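Local coordinates for protein phthiocerol synthesis polyketide synthase type I PpsC (Mycobacterium tuberculosis, PDB 7AHB) that probably transfers extender units onto the acyl carrier protein through its acyltransferase domain, as part of a type I polyketide synthase that builds phthiocerol, at residues T49-G55 with P131-H137; G57-A61 with L346-A350; E141-A145 with F285-W290. All blocks are in the same frame, centred on the assembly; numbering follows the deposited sequence.

Interactions 1 and 3 are buried, whereas interaction 2 lies at the surface, where two loops meet. Interaction 1 pairs the neighbouring strands 49-53 and 133-136 of the parallel sheet, chiefly by main-chain hydrogen bonds. Interaction 3 takes up the helix that follows strand 133-136 and joins it to the start of helix 287-295 through an indole wedge and a histidine-glutamate bond. Interactions 1 and 3 touch, as where Tyr53 packs on Ala143. Interaction 2 joins segment 57-61, just beyond 49-55, to the last modelled residues, 346-350, with one tryptophan face and a single weak hydrogen bond; its nearest atoms are about 11 Å from those of interaction 3.

Interaction 1: residues T49-G55 with P131-H137; sequences TVFVYSG and PDAVIGH
Phe51 lays one face of its ring over Pro131 where strand 49-53 pairs in parallel with strand 133-136, within the alpha/beta-hydrolase-like core of the acyltransferase. Traced outward, Phe51 CB meets Pro131 CB at 3.8 Å, and CG comes closer still, 3.6 Å from the same carbon. Of the ring atoms beyond, CD1 stays over Pro131 CB, CD2 moves on to Pro131 CG, and the far atoms CE2 and CZ lie against Pro131 CD. The proline ring thus follows the phenyl from root to tip. Its CB makes a CH-pi contact 27° off the ring normal, and the first torsion makes this possible by turning Phe51 CG anti to the carbonyl carbon (chi1 -83°). Tyr53, on the same side of the sheet, turns its ring edge to Val134 CG1 and Ile135 O; its hydroxyl bonds to Thr121 of helix 106-126. On the other side, Val50 CG1 touches Ile135 CD1 at 3.9 Å, and both residues pack against helix 300-308.

Between these layers the main chains exchange bonds in regular parallel fashion: Phe51 N donates to Ala133 O, Phe51 O accepts from Ile135 N, and Tyr53 N donates to Ile135 O (2.9 Å). At the start of the pair Thr49 is held at both its N and its O. Its N reaches the anti lone pair of Asp132 OD2 at 2.7 Å, while its O accepts from Asp132 N and, weakly, from Ala133 N.

Strand 133-136 runs into a sequence consistent with the nucleophile elbow of this fold, beginning at Gly136. There His137 N donates to Tyr53 O at 2.8 Å, and the imidazole accepts from Gly55: Gly55 N lies 3.3 Å from His137 ND1, tilted 27° from the ring plane.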
ATOM      1  N   THR A  49      -1.368  -8.232 -15.736  1.00 25.70           N
ATOM      2  CA  THR A  49      -2.000  -7.319 -14.795  1.00 24.95           C
ATOM      3  C   THR A  49      -1.317  -7.411 -13.437  1.00 23.06           C
ATOM      4  O   THR A  49      -1.127  -8.513 -12.904  1.00 20.21           O
ATOM      5  CB  THR A  49      -3.493  -7.643 -14.643  1.00 26.04           C
ATOM      6  OG1 THR A  49      -4.173  -7.370 -15.867  1.00 26.15           O
ATOM      7  CG2 THR A  49      -4.118  -6.799 -13.506  1.00 26.71           C
ATOM      8  N   VAL A  50      -1.011  -6.251 -12.857  1.00 20.20           N
ATOM      9  CA  VAL A  50      -0.388  -6.150 -11.544  1.00 18.97           C
ATOM     10  C   VAL A  50      -1.338  -5.403 -10.621  1.00 18.46           C
ATOM     11  O   VAL A  50      -1.815  -4.322 -10.974  1.00 19.13           O
ATOM     12  CB  VAL A  50       0.958  -5.415 -11.632  1.00 19.18           C
ATOM     13  CG1 VAL A  50       1.587  -5.280 -10.259  1.00 18.32           C
ATOM     14  CG2 VAL A  50       1.931  -6.174 -12.592  1.00 19.84           C
ATOM     15  N   PHE A  51      -1.624  -5.982  -9.461  1.00 17.66           N
ATOM     16  CA  PHE A  51      -2.358  -5.276  -8.411  1.00 17.04           C
ATOM     17  C   PHE A  51      -1.356  -4.646  -7.454  1.00 17.25           C
ATOM     18  O   PHE A  51      -0.477  -5.344  -6.940  1.00 16.31           O
ATOM     19  CB  PHE A  51      -3.250  -6.211  -7.606  1.00 18.28           C
ATOM     20  CG  PHE A  51      -4.594  -6.491  -8.228  1.00 20.74           C
ATOM     21  CD1 PHE A  51      -4.803  -6.349  -9.588  1.00 23.08           C
ATOM     22  CD2 PHE A  51      -5.645  -6.931  -7.437  1.00 19.56           C
ATOM     23  CE1 PHE A  51      -6.035  -6.638 -10.147  1.00 25.81           C
ATOM     24  CE2 PHE A  51      -6.881  -7.209  -7.994  1.00 23.99           C
ATOM     25  CZ  PHE A  51      -7.075  -7.056  -9.344  1.00 23.63           C
ATOM     26  N   VAL A  52      -1.519  -3.348  -7.181  1.00 18.23           N
ATOM     27  CA  VAL A  52      -0.600  -2.589  -6.331  1.00 18.18           C
ATOM     28  C   VAL A  52      -1.333  -2.183  -5.055  1.00 17.12           C
ATOM     29  O   VAL A  52      -2.352  -1.477  -5.113  1.00 17.09           O
ATOM     30  CB  VAL A  52      -0.061  -1.350  -7.059  1.00 18.22           C
ATOM     31  CG1 VAL A  52       0.760  -0.494  -6.112  1.00 20.13           C
ATOM     32  CG2 VAL A  52       0.752  -1.766  -8.306  1.00 18.68           C
ATOM     33  N   TYR A  53      -0.783  -2.577  -3.901  1.00 16.42           N
ATOM     34  CA  TYR A  53      -1.403  -2.319  -2.602  1.00 16.31           C
ATOM     35  C   TYR A  53      -0.625  -1.204  -1.913  1.00 19.82           C
ATOM     36  O   TYR A  53       0.557  -1.367  -1.583  1.00 17.98           O
ATOM     37  CB  TYR A  53      -1.450  -3.596  -1.769  1.00 15.91           C
ATOM     38  CG  TYR A  53      -2.382  -4.609  -2.396  1.00 16.70           C
ATOM     39  CD1 TYR A  53      -1.932  -5.480  -3.377  1.00 19.01           C
ATOM     40  CD2 TYR A  53      -3.715  -4.638  -2.064  1.00 16.32           C
ATOM     41  CE1 TYR A  53      -2.776  -6.392  -3.965  1.00 15.06           C
ATOM     42  CE2 TYR A  53      -4.581  -5.540  -2.657  1.00 18.35           C
ATOM     43  CZ  TYR A  53      -4.101  -6.413  -3.608  1.00 15.92           C
ATOM     44  OH  TYR A  53      -4.955  -7.306  -4.207  1.00 15.24           O
ATOM     45  N   SER A  54      -1.287  -0.060  -1.731  1.00 19.06           N
ATOM     46  CA  SER A  54      -0.665   1.103  -1.136  1.00 23.97           C
ATOM     47  C   SER A  54      -0.563   0.934   0.371  1.00 23.20           C
ATOM     48  O   SER A  54      -1.331   0.196   0.996  1.00 21.83           O
ATOM     49  CB  SER A  54      -1.466   2.358  -1.462  1.00 24.71           C
ATOM     50  OG  SER A  54      -0.916   3.468  -0.796  1.00 26.09           O
ATOM     51  N   GLY A  55       0.384   1.643   0.950  1.00 22.52           N
ATOM     52  CA  GLY A  55       0.597   1.625   2.377  1.00 26.61           C
ATOM     53  C   GLY A  55      -0.062   2.749   3.133  1.00 27.13           C
ATOM     54  O   GLY A  55       0.020   2.801   4.366  1.00 30.93           O
ATOM     55  N   PRO A 131      -5.102 -10.495 -10.378  1.00 23.32           N
ATOM     56  CA  PRO A 131      -3.707 -10.133 -10.668  1.00 23.83           C
ATOM     57  C   PRO A 131      -2.871 -11.320 -11.122  1.00 22.88           C
ATOM     58  O   PRO A 131      -2.983 -12.425 -10.593  1.00 22.20           O
ATOM     59  CB  PRO A 131      -3.187  -9.582  -9.333  1.00 22.88           C
ATOM     60  CG  PRO A 131      -4.002 -10.341  -8.283  1.00 24.62           C
ATOM     61  CD  PRO A 131      -5.355 -10.679  -8.938  1.00 26.82           C
ATOM     62  N   ASP A 132      -2.004 -11.068 -12.095  1.00 22.69           N
ATOM     63  CA  ASP A 132      -0.954 -12.021 -12.434  1.00 24.67           C
ATOM     64  C   ASP A 132       0.252 -11.882 -11.505  1.00 25.50           C
ATOM     65  O   ASP A 132       1.031 -12.827 -11.367  1.00 22.54           O
ATOM     66  CB  ASP A 132      -0.498 -11.817 -13.880  1.00 24.42           C
ATOM     67  CG  ASP A 132      -1.643 -11.860 -14.866  1.00 28.26           C
ATOM     68  OD1 ASP A 132      -2.314 -12.904 -14.966  1.00 30.12           O
ATOM     69  OD2 ASP A 132      -1.877 -10.834 -15.534  1.00 30.00           O
ATOM     70  N   ALA A 133       0.431 -10.708 -10.891  1.00 21.01           N
ATOM     71  CA  ALA A 133       1.499 -10.433  -9.942  1.00 19.24           C
ATOM     72  C   ALA A 133       0.990  -9.321  -9.039  1.00 18.85           C
ATOM     73  O   ALA A 133       0.092  -8.555  -9.416  1.00 16.37           O
ATOM     74  CB  ALA A 133       2.806 -10.003 -10.616  1.00 18.75           C
ATOM     75  N   VAL A 134       1.540  -9.256  -7.831  1.00 16.06           N
ATOM     76  CA  VAL A 134       1.148  -8.213  -6.888  1.00 19.42           C
ATOM     77  C   VAL A 134       2.394  -7.491  -6.382  1.00 18.39           C
ATOM     78  O   VAL A 134       3.489  -8.060  -6.292  1.00 16.10           O
ATOM     79  CB  VAL A 134       0.311  -8.760  -5.694  1.00 14.85           C
ATOM     80  CG1 VAL A 134      -0.910  -9.495  -6.180  1.00 19.95           C
ATOM     81  CG2 VAL A 134       1.167  -9.647  -4.810  1.00 19.27           C
ATOM     82  N   ILE A 135       2.212  -6.222  -6.030  1.00 15.71           N
ATOM     83  CA  ILE A 135       3.256  -5.399  -5.438  1.00 16.04           C
ATOM     84  C   ILE A 135       2.664  -4.750  -4.203  1.00 15.45           C
ATOM     85  O   ILE A 135       1.570  -4.180  -4.282  1.00 14.63           O
ATOM     86  CB  ILE A 135       3.755  -4.319  -6.413  1.00 16.45           C
ATOM     87  CG1 ILE A 135       4.600  -4.942  -7.497  1.00 17.94           C
ATOM     88  CG2 ILE A 135       4.576  -3.278  -5.656  1.00 17.48           C
ATOM     89  CD1 ILE A 135       4.937  -3.979  -8.635  1.00 18.96           C
ATOM     90  N   GLY A 136       3.346  -4.897  -3.062  1.00 18.24           N
ATOM     91  CA  GLY A 136       2.976  -4.189  -1.851  1.00 21.58           C
ATOM     92  C   GLY A 136       3.896  -3.015  -1.534  1.00 18.56           C
ATOM     93  O   GLY A 136       5.111  -3.167  -1.442  1.00 21.36           O
ATOM     94  N   HIS A 137       3.310  -1.836  -1.415  1.00 14.30           N
ATOM     95  CA  HIS A 137       3.991  -0.580  -1.105  1.00 12.58           C
ATOM     96  C   HIS A 137       3.879  -0.354   0.394  1.00 16.54           C
ATOM     97  O   HIS A 137       2.774  -0.253   0.921  1.00 12.89           O
ATOM     98  CB  HIS A 137       3.332   0.544  -1.907  1.00 15.23           C
ATOM     99  CG  HIS A 137       3.727   1.933  -1.514  1.00 16.21           C
ATOM    100  ND1 HIS A 137       3.278   2.535  -0.358  1.00 21.19           N
ATOM    101  CD2 HIS A 137       4.435   2.877  -2.177  1.00 16.65           C
ATOM    102  CE1 HIS A 137       3.741   3.771  -0.298  1.00 19.57           C
ATOM    103  NE2 HIS A 137       4.451   4.000  -1.387  1.00 21.02           N
TER

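Interaction 2: residues G57-A61 with L346-A350; sequences GSQWA and LQRDA
Trp60 and Arg348 carry this surface contact, the indole lying flat against the start of the arginine. Arg348 CA sits almost squarely above the five-membered ring of Trp60, 3.6 Å from its centroid and 11° off the normal, which makes a CH-pi contact. Arg348 CB adds to it, 3.6 Å from Trp60 CG. Farther along the indole, Gln347 O approaches Trp60 CE2 and CZ2 at 3.9 Å.

The two side chains lie alongside one another and point opposite ways, and the guanidinium arrives beside the tryptophan's backbone, its plane turned 77° from the indole. Trp60 CB rests over one guanidinium face, 3.8 Å from Arg348 NH2. At the edge of the group, Arg348 NH2 makes a weak hydrogen bond to Gln59 O at 3.4 Å, and NH1 faces Ser58 O without bonding to it. A bend at chi3 (-50°) turns the end of the arginine toward these carbonyls.

In the second shell, Trp60 NE1 is bonded to Ala319 O, which fixes the rotation of the indole. Arg348 N is held by His320 ND1, while Gln59 OE1 bonds to Leu103 N. Within the tail, Gln347 NE2 donates to Asp349 OD2 at 2.9 Å. Two irregular loops of the alpha/beta-hydrolase-like core are joined in this way: the one leaving its central strand 49-53, and the tail leaving its edge strand 341-343.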
ATOM      1  N   GLY A  57      -3.337   4.975   4.424  1.00 37.82           N
ATOM      2  CA  GLY A  57      -4.776   5.035   4.623  1.00 36.05           C
ATOM      3  C   GLY A  57      -5.324   6.294   3.982  1.00 35.40           C
ATOM      4  O   GLY A  57      -4.770   7.383   4.161  1.00 33.61           O
ATOM      5  N   SER A  58      -6.411   6.145   3.217  1.00 40.06           N
ATOM      6  CA  SER A  58      -6.951   7.257   2.444  1.00 43.37           C
ATOM      7  C   SER A  58      -8.462   7.310   2.582  1.00 44.18           C
ATOM      8  O   SER A  58      -9.187   7.580   1.617  1.00 44.85           O
ATOM      9  CB  SER A  58      -6.553   7.150   0.973  1.00 43.42           C
ATOM     10  OG  SER A  58      -5.239   6.625   0.846  1.00 45.30           O
ATOM     11  N   GLN A  59      -8.959   7.051   3.788  1.00 33.35           N
ATOM     12  CA  GLN A  59     -10.395   7.068   4.018  1.00 33.40           C
ATOM     13  C   GLN A  59     -11.000   8.394   3.578  1.00 32.62           C
ATOM     14  O   GLN A  59     -10.422   9.467   3.785  1.00 36.70           O
ATOM     15  CB  GLN A  59     -10.682   6.826   5.494  1.00 30.48           C
ATOM     16  CG  GLN A  59     -10.130   7.925   6.411  1.00 33.85           C
ATOM     17  CD  GLN A  59     -10.280   7.557   7.881  1.00 35.77           C
ATOM     18  OE1 GLN A  59     -11.349   7.048   8.312  1.00 36.72           O
ATOM     19  NE2 GLN A  59      -9.207   7.762   8.654  1.00 32.64           N
ATOM     20  N   TRP A  60     -12.166   8.310   2.945  1.00 29.01           N
ATOM     21  CA  TRP A  60     -12.960   9.490   2.639  1.00 30.66           C
ATOM     22  C   TRP A  60     -14.387   9.248   3.105  1.00 30.63           C
ATOM     23  O   TRP A  60     -14.839   8.097   3.183  1.00 29.16           O
ATOM     24  CB  TRP A  60     -12.936   9.849   1.140  1.00 31.93           C
ATOM     25  CG  TRP A  60     -13.140   8.699   0.213  1.00 29.93           C
ATOM     26  CD1 TRP A  60     -12.178   7.916  -0.335  1.00 29.07           C
ATOM     27  CD2 TRP A  60     -14.385   8.221  -0.293  1.00 30.59           C
ATOM     28  NE1 TRP A  60     -12.742   6.968  -1.143  1.00 30.62           N
ATOM     29  CE2 TRP A  60     -14.101   7.141  -1.143  1.00 30.83           C
ATOM     30  CE3 TRP A  60     -15.718   8.612  -0.116  1.00 32.66           C
ATOM     31  CZ2 TRP A  60     -15.098   6.431  -1.802  1.00 33.44           C
ATOM     32  CZ3 TRP A  60     -16.710   7.911  -0.770  1.00 33.16           C
ATOM     33  CH2 TRP A  60     -16.399   6.823  -1.591  1.00 33.92           C
ATOM     34  N   ALA A  61     -15.087  10.351   3.392  1.00 33.49           N
ATOM     35  CA  ALA A  61     -16.418  10.322   3.985  1.00 33.65           C
ATOM     36  C   ALA A  61     -17.371   9.478   3.172  1.00 33.05           C
ATOM     37  O   ALA A  61     -17.705   9.823   2.033  1.00 34.35           O
ATOM     38  CB  ALA A  61     -16.950  11.759   4.092  1.00 36.98           C
ATOM     39  N   LEU A 346     -10.975   3.044  -6.301  1.00 24.89           N
ATOM     40  CA  LEU A 346     -11.894   4.089  -5.871  1.00 26.55           C
ATOM     41  C   LEU A 346     -11.163   5.431  -5.788  1.00 26.87           C
ATOM     42  O   LEU A 346      -9.929   5.495  -5.776  1.00 25.64           O
ATOM     43  CB  LEU A 346     -12.495   3.752  -4.505  1.00 26.58           C
ATOM     44  CG  LEU A 346     -13.122   2.382  -4.295  1.00 26.25           C
ATOM     45  CD1 LEU A 346     -13.587   2.270  -2.841  1.00 26.40           C
ATOM     46  CD2 LEU A 346     -14.263   2.165  -5.229  1.00 27.76           C
ATOM     47  N   GLN A 347     -11.942   6.508  -5.655  1.00 32.65           N
ATOM     48  CA  GLN A 347     -11.382   7.840  -5.486  1.00 33.85           C
ATOM     49  C   GLN A 347     -12.339   8.694  -4.670  1.00 36.71           C
ATOM     50  O   GLN A 347     -13.566   8.526  -4.734  1.00 36.92           O
ATOM     51  CB  GLN A 347     -11.107   8.501  -6.833  1.00 34.92           C
ATOM     52  CG  GLN A 347     -12.351   8.752  -7.649  1.00 37.13           C
ATOM     53  CD  GLN A 347     -12.072   8.596  -9.130  1.00 43.19           C
ATOM     54  OE1 GLN A 347     -12.091   7.477  -9.658  1.00 44.53           O
ATOM     55  NE2 GLN A 347     -11.798   9.714  -9.813  1.00 42.96           N
ATOM     56  N   ARG A 348     -11.757   9.617  -3.900  1.00 51.65           N
ATOM     57  CA  ARG A 348     -12.544  10.405  -2.955  1.00 51.69           C
ATOM     58  C   ARG A 348     -13.478  11.376  -3.661  1.00 55.56           C
ATOM     59  O   ARG A 348     -14.506  11.767  -3.093  1.00 58.17           O
ATOM     60  CB  ARG A 348     -11.610  11.152  -2.006  1.00 52.70           C
ATOM     61  CG  ARG A 348     -10.929  12.369  -2.622  1.00 56.03           C
ATOM     62  CD  ARG A 348      -9.662  12.767  -1.836  1.00 55.88           C
ATOM     63  NE  ARG A 348      -9.925  12.873  -0.399  1.00 57.94           N
ATOM     64  CZ  ARG A 348      -9.610  11.923   0.492  1.00 54.97           C
ATOM     65  NH1 ARG A 348      -9.002  10.788   0.099  1.00 52.60           N
ATOM     66  NH2 ARG A 348      -9.900  12.106   1.785  1.00 51.85           N
ATOM     67  N   ASP A 349     -13.137  11.783  -4.878  1.00 47.70           N
ATOM     68  CA  ASP A 349     -14.009  12.627  -5.677  1.00 52.04           C
ATOM     69  C   ASP A 349     -15.026  11.771  -6.426  1.00 53.64           C
ATOM     70  O   ASP A 349     -14.757  10.621  -6.791  1.00 53.14           O
ATOM     71  CB  ASP A 349     -13.187  13.450  -6.670  1.00 52.03           C
ATOM     72  CG  ASP A 349     -12.171  12.598  -7.441  1.00 52.35           C
ATOM     73  OD1 ASP A 349     -11.080  12.254  -6.887  1.00 46.20           O
ATOM     74  OD2 ASP A 349     -12.483  12.238  -8.603  1.00 55.84           O
ATOM     75  N   ALA A 350     -16.202  12.344  -6.658  1.00 54.57           N
ATOM     76  CA  ALA A 350     -17.234  11.657  -7.429  1.00 56.08           C
ATOM     77  C   ALA A 350     -17.408  12.285  -8.810  1.00 57.19           C
ATOM     78  O   ALA A 350     -17.586  11.575  -9.804  1.00 57.14           O
ATOM     79  CB  ALA A 350     -18.545  11.671  -6.678  1.00 57.46           C
TER

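Interaction 3: residues E141-A145 with F285-W290; sequences EVAAA and FDAEHW
Trp290 is the bump of this interface: its indole reaches across to helix 141-147, and its far end enters a shallow hollow formed by Glu141, Val142 and Ala145. The tip atom Trp290 CH2 lies deepest, 3.3 Å from Glu141 O and 3.5 Å from Val142 CA. One wall is Ala145, whose small CB meets the ring edge and stands 3.8 Å from Trp290 CH2. Another is the aliphatic part of Glu141, with CG against Trp290 CZ3. Val142 closes over a face of the indole, its CG2 3.9 Å from the centroid of the six-membered ring in a CH-pi contact; chi1 -178° sets CG1 anti to the backbone N and leaves CG2 anti to the carbonyl carbon, over the ring. The opposite face is covered by His289 CD2, which leaves the indole sandwiched between a methyl and an imidazole edge.

Ala145 CB is shared, for it also abuts Phe285 CD2 at 4.1 Å. Phe285 CD2 in turn lies over one face of the His289 ring.

Beside this apolar fit runs one polar bond, His289 NE2 to the anti lone pair of Glu141 OE2, at 2.8 Å with a bent N-H...O angle of 137°. Carboxylate and imidazole are nearly coplanar, 24° apart. Ser269 OG and Thr271 OG1 also bond to Glu141 OE2, and Thr270 N to OE1, while Tyr272 OH holds His289 ND1; the buried carboxylate is therefore fixed at both oxygens. Asp286 is the N-cap of helix 287-295, its OD1 accepting from His289 N at 3.1 Å.

Helix 141-147, which follows the presumed nucleophile elbow, thus meets the first turn of helix 287-295. Strand 267-269, at the edge of the parallel sheet, touches Phe285 and His289, and helix 153-167 packs on Val142 and Trp290 through Val159.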
ATOM      1  N   GLU A 141       2.258  -4.272   1.778  1.00 17.80           N
ATOM      2  CA  GLU A 141       2.804  -5.581   1.452  1.00 14.61           C
ATOM      3  C   GLU A 141       2.127  -6.693   2.249  1.00 16.35           C
ATOM      4  O   GLU A 141       2.149  -7.850   1.826  1.00 17.08           O
ATOM      5  CB  GLU A 141       4.319  -5.594   1.693  1.00 18.57           C
ATOM      6  CG  GLU A 141       4.999  -6.853   1.266  1.00 16.72           C
ATOM      7  CD  GLU A 141       6.424  -6.665   0.763  1.00 17.90           C
ATOM      8  OE1 GLU A 141       6.658  -6.006  -0.289  1.00 16.38           O
ATOM      9  OE2 GLU A 141       7.323  -7.178   1.453  1.00 19.16           O
ATOM     10  N   VAL A 142       1.483  -6.386   3.374  1.00 16.42           N
ATOM     11  CA  VAL A 142       0.714  -7.430   4.053  1.00 16.13           C
ATOM     12  C   VAL A 142      -0.449  -7.875   3.175  1.00 15.75           C
ATOM     13  O   VAL A 142      -0.657  -9.076   2.937  1.00 12.76           O
ATOM     14  CB  VAL A 142       0.218  -6.938   5.423  1.00 16.65           C
ATOM     15  CG1 VAL A 142      -0.553  -8.070   6.127  1.00 15.96           C
ATOM     16  CG2 VAL A 142       1.381  -6.452   6.274  1.00 16.27           C
ATOM     17  N   ALA A 143      -1.223  -6.903   2.676  1.00 12.61           N
ATOM     18  CA  ALA A 143      -2.348  -7.218   1.802  1.00 17.33           C
ATOM     19  C   ALA A 143      -1.879  -7.968   0.567  1.00 17.70           C
ATOM     20  O   ALA A 143      -2.528  -8.928   0.141  1.00 12.39           O
ATOM     21  CB  ALA A 143      -3.085  -5.947   1.390  1.00 16.44           C
ATOM     22  N   ALA A 144      -0.759  -7.531  -0.028  1.00 16.63           N
ATOM     23  CA  ALA A 144      -0.197  -8.235  -1.186  1.00 15.46           C
ATOM     24  C   ALA A 144       0.124  -9.687  -0.852  1.00 15.23           C
ATOM     25  O   ALA A 144      -0.170 -10.600  -1.635  1.00 18.47           O
ATOM     26  CB  ALA A 144       1.061  -7.505  -1.684  1.00 19.38           C
ATOM     27  N   ALA A 145       0.737  -9.917   0.306  1.00 13.49           N
ATOM     28  CA  ALA A 145       1.071 -11.267   0.720  1.00 15.53           C
ATOM     29  C   ALA A 145      -0.181 -12.107   0.915  1.00 14.50           C
ATOM     30  O   ALA A 145      -0.175 -13.311   0.625  1.00 15.08           O
ATOM     31  CB  ALA A 145       1.911 -11.214   2.000  1.00 14.79           C
ATOM     32  N   PHE A 285       7.362 -15.019   4.357  1.00 16.06           N
ATOM     33  CA  PHE A 285       6.643 -13.846   4.861  1.00 17.88           C
ATOM     34  C   PHE A 285       6.248 -14.037   6.327  1.00 17.46           C
ATOM     35  O   PHE A 285       5.087 -14.016   6.711  1.00 17.25           O
ATOM     36  CB  PHE A 285       5.438 -13.553   3.976  1.00 15.85           C
ATOM     37  CG  PHE A 285       5.810 -13.071   2.621  1.00 17.91           C
ATOM     38  CD1 PHE A 285       6.016 -13.970   1.577  1.00 18.77           C
ATOM     39  CD2 PHE A 285       5.995 -11.712   2.381  1.00 18.49           C
ATOM     40  CE1 PHE A 285       6.384 -13.519   0.322  1.00 17.66           C
ATOM     41  CE2 PHE A 285       6.365 -11.259   1.125  1.00 19.18           C
ATOM     42  CZ  PHE A 285       6.566 -12.167   0.099  1.00 19.32           C
ATOM     43  N   ASP A 286       7.273 -14.193   7.146  1.00 18.16           N
ATOM     44  CA  ASP A 286       7.176 -14.547   8.546  1.00 18.63           C
ATOM     45  C   ASP A 286       7.460 -13.315   9.406  1.00 19.25           C
ATOM     46  O   ASP A 286       7.598 -12.197   8.896  1.00 17.60           O
ATOM     47  CB  ASP A 286       8.159 -15.681   8.866  1.00 21.33           C
ATOM     48  CG  ASP A 286       9.608 -15.337   8.500  1.00 24.23           C
ATOM     49  OD1 ASP A 286       9.909 -14.143   8.229  1.00 20.24           O
ATOM     50  OD2 ASP A 286      10.438 -16.277   8.448  1.00 21.29           O
ATOM     51  N   ALA A 287       7.556 -13.524  10.726  1.00 18.38           N
ATOM     52  CA  ALA A 287       7.723 -12.402  11.650  1.00 20.25           C
ATOM     53  C   ALA A 287       8.933 -11.548  11.283  1.00 18.89           C
ATOM     54  O   ALA A 287       8.856 -10.311  11.293  1.00 15.87           O
ATOM     55  CB  ALA A 287       7.865 -12.917  13.080  1.00 19.15           C
ATOM     56  N   GLU A 288      10.065 -12.182  10.955  1.00 23.63           N
ATOM     57  CA  GLU A 288      11.250 -11.401  10.604  1.00 23.68           C
ATOM     58  C   GLU A 288      10.993 -10.553   9.364  1.00 20.44           C
ATOM     59  O   GLU A 288      11.464  -9.413   9.265  1.00 18.56           O
ATOM     60  CB  GLU A 288      12.460 -12.317  10.380  1.00 28.69           C
ATOM     61  CG  GLU A 288      13.683 -11.566   9.884  1.00 27.68           C
ATOM     62  CD  GLU A 288      14.939 -12.441   9.785  1.00 33.09           C
ATOM     63  OE1 GLU A 288      14.834 -13.689   9.919  1.00 34.10           O
ATOM     64  OE2 GLU A 288      16.037 -11.876   9.582  1.00 31.95           O
ATOM     65  N   HIS A 289      10.246 -11.086   8.402  1.00 17.76           N
ATOM     66  CA  HIS A 289       9.977 -10.309   7.198  1.00 17.28           C
ATOM     67  C   HIS A 289       9.190  -9.041   7.519  1.00 16.54           C
ATOM     68  O   HIS A 289       9.468  -7.962   6.984  1.00 13.57           O
ATOM     69  CB  HIS A 289       9.180 -11.127   6.198  1.00 16.88           C
ATOM     70  CG  HIS A 289       8.810 -10.358   4.973  1.00 16.48           C
ATOM     71  ND1 HIS A 289       9.620 -10.298   3.862  1.00 18.53           N
ATOM     72  CD2 HIS A 289       7.727  -9.601   4.690  1.00 16.48           C
ATOM     73  CE1 HIS A 289       9.044  -9.551   2.938  1.00 17.54           C
ATOM     74  NE2 HIS A 289       7.892  -9.120   3.415  1.00 18.31           N
ATOM     75  N   TRP A 290       8.160  -9.164   8.349  1.00 13.58           N
ATOM     76  CA  TRP A 290       7.350  -7.993   8.677  1.00 15.22           C
ATOM     77  C   TRP A 290       8.109  -7.000   9.555  1.00 13.65           C
ATOM     78  O   TRP A 290       7.935  -5.786   9.406  1.00 17.36           O
ATOM     79  CB  TRP A 290       6.038  -8.468   9.307  1.00 14.10           C
ATOM     80  CG  TRP A 290       5.298  -9.344   8.347  1.00 15.87           C
ATOM     81  CD1 TRP A 290       4.964 -10.662   8.523  1.00 16.73           C
ATOM     82  CD2 TRP A 290       4.869  -8.993   7.020  1.00 13.37           C
ATOM     83  NE1 TRP A 290       4.322 -11.147   7.397  1.00 15.12           N
ATOM     84  CE2 TRP A 290       4.271 -10.148   6.456  1.00 17.50           C
ATOM     85  CE3 TRP A 290       4.934  -7.818   6.254  1.00 13.52           C
ATOM     86  CZ2 TRP A 290       3.745 -10.160   5.174  1.00 17.04           C
ATOM     87  CZ3 TRP A 290       4.414  -7.830   4.977  1.00 16.38           C
ATOM     88  CH2 TRP A 290       3.804  -9.002   4.453  1.00 14.10           C
TER